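Local atomic coordinates of uricase (Arthrobacter globiformis, PDB entry 2YZD), a protein that catalyses the oxidation of uric acid by molecular oxygen to 5-hydroxyisourate, releasing hydrogen peroxide, the product being processed further to (S)-allantoin. Residues A[182-187]-A[246-251]. Residues are numbered along the deposited sequence; the frame is centred on the assembly and turned at random.
With AZA (8-azaxanthine), chain I.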
loop_
_atom_site.group_PDB
_atom_site.type_symbol
_atom_site.label_atom_id
_atom_site.label_comp_id
_atom_site.label_asym_id
_atom_site.label_seq_id
_atom_site.Cartn_x
_atom_site.Cartn_y
_atom_site.Cartn_z
ATOM N N LEU A 182 -18.462 5.966 16.422
ATOM C CA LEU A 182 -17.852 4.654 16.594
ATOM C C LEU A 182 -17.620 4.126 15.189
ATOM O O LEU A 182 -18.575 3.829 14.466
ATOM C CB LEU A 182 -18.787 3.712 17.353
ATOM C CG LEU A 182 -18.223 2.305 17.573
ATOM C CD1 LEU A 182 -16.948 2.410 18.412
ATOM C CD2 LEU A 182 -19.259 1.421 18.268
ATOM N N ALA A 183 -16.353 4.031 14.795
ATOM C CA ALA A 183 -16.001 3.558 13.461
ATOM C C ALA A 183 -14.970 2.429 13.530
ATOM O O ALA A 183 -14.028 2.482 14.321
ATOM C CB ALA A 183 -15.465 4.725 12.626
ATOM N N THR A 184 -15.155 1.407 12.700
ATOM C CA THR A 184 -14.244 0.265 12.685
ATOM C C THR A 184 -14.240 -0.441 11.336
ATOM O O THR A 184 -15.065 -0.147 10.475
ATOM C CB THR A 184 -14.639 -0.772 13.754
ATOM O OG1 THR A 184 -13.633 -1.789 13.826
ATOM C CG2 THR A 184 -15.982 -1.417 13.407
ATOM N N ASP A 185 -13.284 -1.347 11.155
ATOM C CA ASP A 185 -13.186 -2.160 9.942
ATOM C C ASP A 185 -13.591 -3.559 10.404
ATOM O O ASP A 185 -12.840 -4.213 11.127
ATOM C CB ASP A 185 -11.752 -2.244 9.401
ATOM C CG ASP A 185 -11.224 -0.918 8.880
ATOM O OD1 ASP A 185 -11.995 -0.147 8.267
ATOM O OD2 ASP A 185 -10.014 -0.662 9.065
ATOM N N VAL A 186 -14.774 -4.012 10.006
ATOM C CA VAL A 186 -15.232 -5.334 10.407
ATOM C C VAL A 186 -14.367 -6.430 9.807
ATOM O O VAL A 186 -14.369 -6.659 8.593
ATOM C CB VAL A 186 -16.693 -5.599 9.974
ATOM C CG1 VAL A 186 -17.127 -6.990 10.437
ATOM C CG2 VAL A 186 -17.615 -4.535 10.559
ATOM N N SER A 187 -13.605 -7.090 10.662
ATOM C CA SER A 187 -12.772 -8.197 10.237
ATOM C C SER A 187 -13.228 -9.328 11.143
ATOM O O SER A 187 -13.019 -9.290 12.355
ATOM C CB SER A 187 -11.293 -7.886 10.455
ATOM O OG SER A 187 -10.498 -8.972 10.027
ATOM N N SER A 246 -11.505 -8.835 15.056
ATOM C CA SER A 246 -10.413 -7.903 15.306
ATOM C C SER A 246 -10.969 -6.561 14.828
ATOM O O SER A 246 -11.008 -6.280 13.625
ATOM C CB SER A 246 -9.179 -8.306 14.496
ATOM O OG SER A 246 -8.038 -7.574 14.909
ATOM N N LEU A 247 -11.404 -5.741 15.776
ATOM C CA LEU A 247 -12.019 -4.468 15.443
ATOM C C LEU A 247 -11.228 -3.234 15.841
ATOM O O LEU A 247 -11.065 -2.948 17.026
ATOM C CB LEU A 247 -13.412 -4.398 16.087
ATOM C CG LEU A 247 -14.328 -5.590 15.798
ATOM C CD1 LEU A 247 -15.635 -5.426 16.543
ATOM C CD2 LEU A 247 -14.576 -5.687 14.289
ATOM N N PRO A 248 -10.713 -2.489 14.853
ATOM C CA PRO A 248 -9.956 -1.279 15.189
ATOM C C PRO A 248 -10.928 -0.135 15.495
ATOM O O PRO A 248 -11.941 0.022 14.816
ATOM C CB PRO A 248 -9.144 -1.016 13.921
ATOM C CG PRO A 248 -10.068 -1.512 12.837
ATOM C CD PRO A 248 -10.576 -2.819 13.422
ATOM N N ASN A 249 -10.636 0.639 16.532
ATOM C CA ASN A 249 -11.469 1.784 16.889
ATOM C C ASN A 249 -10.849 2.966 16.128
ATOM O O ASN A 249 -9.867 3.553 16.583
ATOM C CB ASN A 249 -11.408 2.035 18.400
ATOM C CG ASN A 249 -12.493 3.000 18.887
ATOM O OD1 ASN A 249 -13.329 3.464 18.113
ATOM N ND2 ASN A 249 -12.480 3.297 20.179
ATOM N N LYS A 250 -11.409 3.287 14.962
ATOM C CA LYS A 250 -10.892 4.374 14.129
ATOM C C LYS A 250 -11.367 5.724 14.624
ATOM O O LYS A 250 -12.476 6.178 14.327
ATOM C CB LYS A 250 -11.292 4.149 12.675
ATOM C CG LYS A 250 -10.619 2.918 12.092
ATOM C CD LYS A 250 -11.152 2.568 10.718
ATOM C CE LYS A 250 -12.626 2.249 10.805
ATOM N NZ LYS A 250 -13.152 1.665 9.547
ATOM N N HIS A 251 -10.488 6.360 15.380
ATOM C CA HIS A 251 -10.769 7.629 16.005
ATOM C C HIS A 251 -11.128 8.797 15.105
ATOM O O HIS A 251 -10.414 9.147 14.166
ATOM C CB HIS A 251 -9.603 7.991 16.930
ATOM C CG HIS A 251 -9.310 6.934 17.952
ATOM N ND1 HIS A 251 -8.032 6.503 18.238
ATOM C CD2 HIS A 251 -10.139 6.185 18.720
ATOM C CE1 HIS A 251 -8.086 5.529 19.130
ATOM N NE2 HIS A 251 -9.353 5.317 19.440
HETATM N N1 AZA I . -12.960 0.716 24.233
HETATM C C2 AZA I . -13.724 1.673 23.571
HETATM O O2 AZA I . -14.780 1.386 23.039
HETATM N N3 AZA I . -13.250 2.980 23.530
HETATM C C4 AZA I . -12.074 3.296 24.127
HETATM C C5 AZA I . -11.303 2.354 24.791
HETATM C C6 AZA I . -11.734 0.950 24.877
HETATM O O6 AZA I . -11.145 0.029 25.431
HETATM N N7 AZA I . -10.216 2.965 25.271
HETATM N N8 AZA I . -10.372 4.243 24.879
HETATM N N9 AZA I . -11.498 4.489 24.175
HETATM O O HOH W 1 -14.237 5.209 16.184
#
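Strands 182-187 and 246-249 meet as antiparallel neighbours in the curved sheet of the chain, their axes at 155°, with Pro248 interrupting the ladder and the contact running into the urate site. Backbone bonds bracket the proline: Ser246 N donates to Ser187 O at 3.1 Å, and Lys250 N to Ala183 O at 2.8 Å. Between them Pro248 has no N-H to offer Asp185 O, which meets the ring at CD. Thr184 turns OG1 back against the partner strand (anti to its own N, chi1 -173°) and donates to Pro248 O at 2.7 Å, tilted 30° from that carbonyl plane. The chain of Lys250, bent at chi3, reaches over the backbone of Thr184 and brings NZ to Thr184 O and, in a salt bridge, to Asp185 OD1, although the exact place of NZ is less sure. Thr154 on strand 143-157 also binds Asp185 OD1. A methionine in place of Lys250 would probably leave the Asp185 carboxylate without its cationic mate and Thr184 O without this donor. Past the proline, a water accepts from Ala183 N at 2.8 Å and lies close to Asn249 OD1 and Lys250 O. Leu182 CD1 packs on Asn249 OD1, while Asn249 ND2 lies 3.5 Å from N3 of 8-azaxanthine. Such a strand pair, delivering Asn249, probably urate-binding, and His251, probably of the charge relay, beside Lys22 of the second subunit, belongs to the intersubunit active site of uricase.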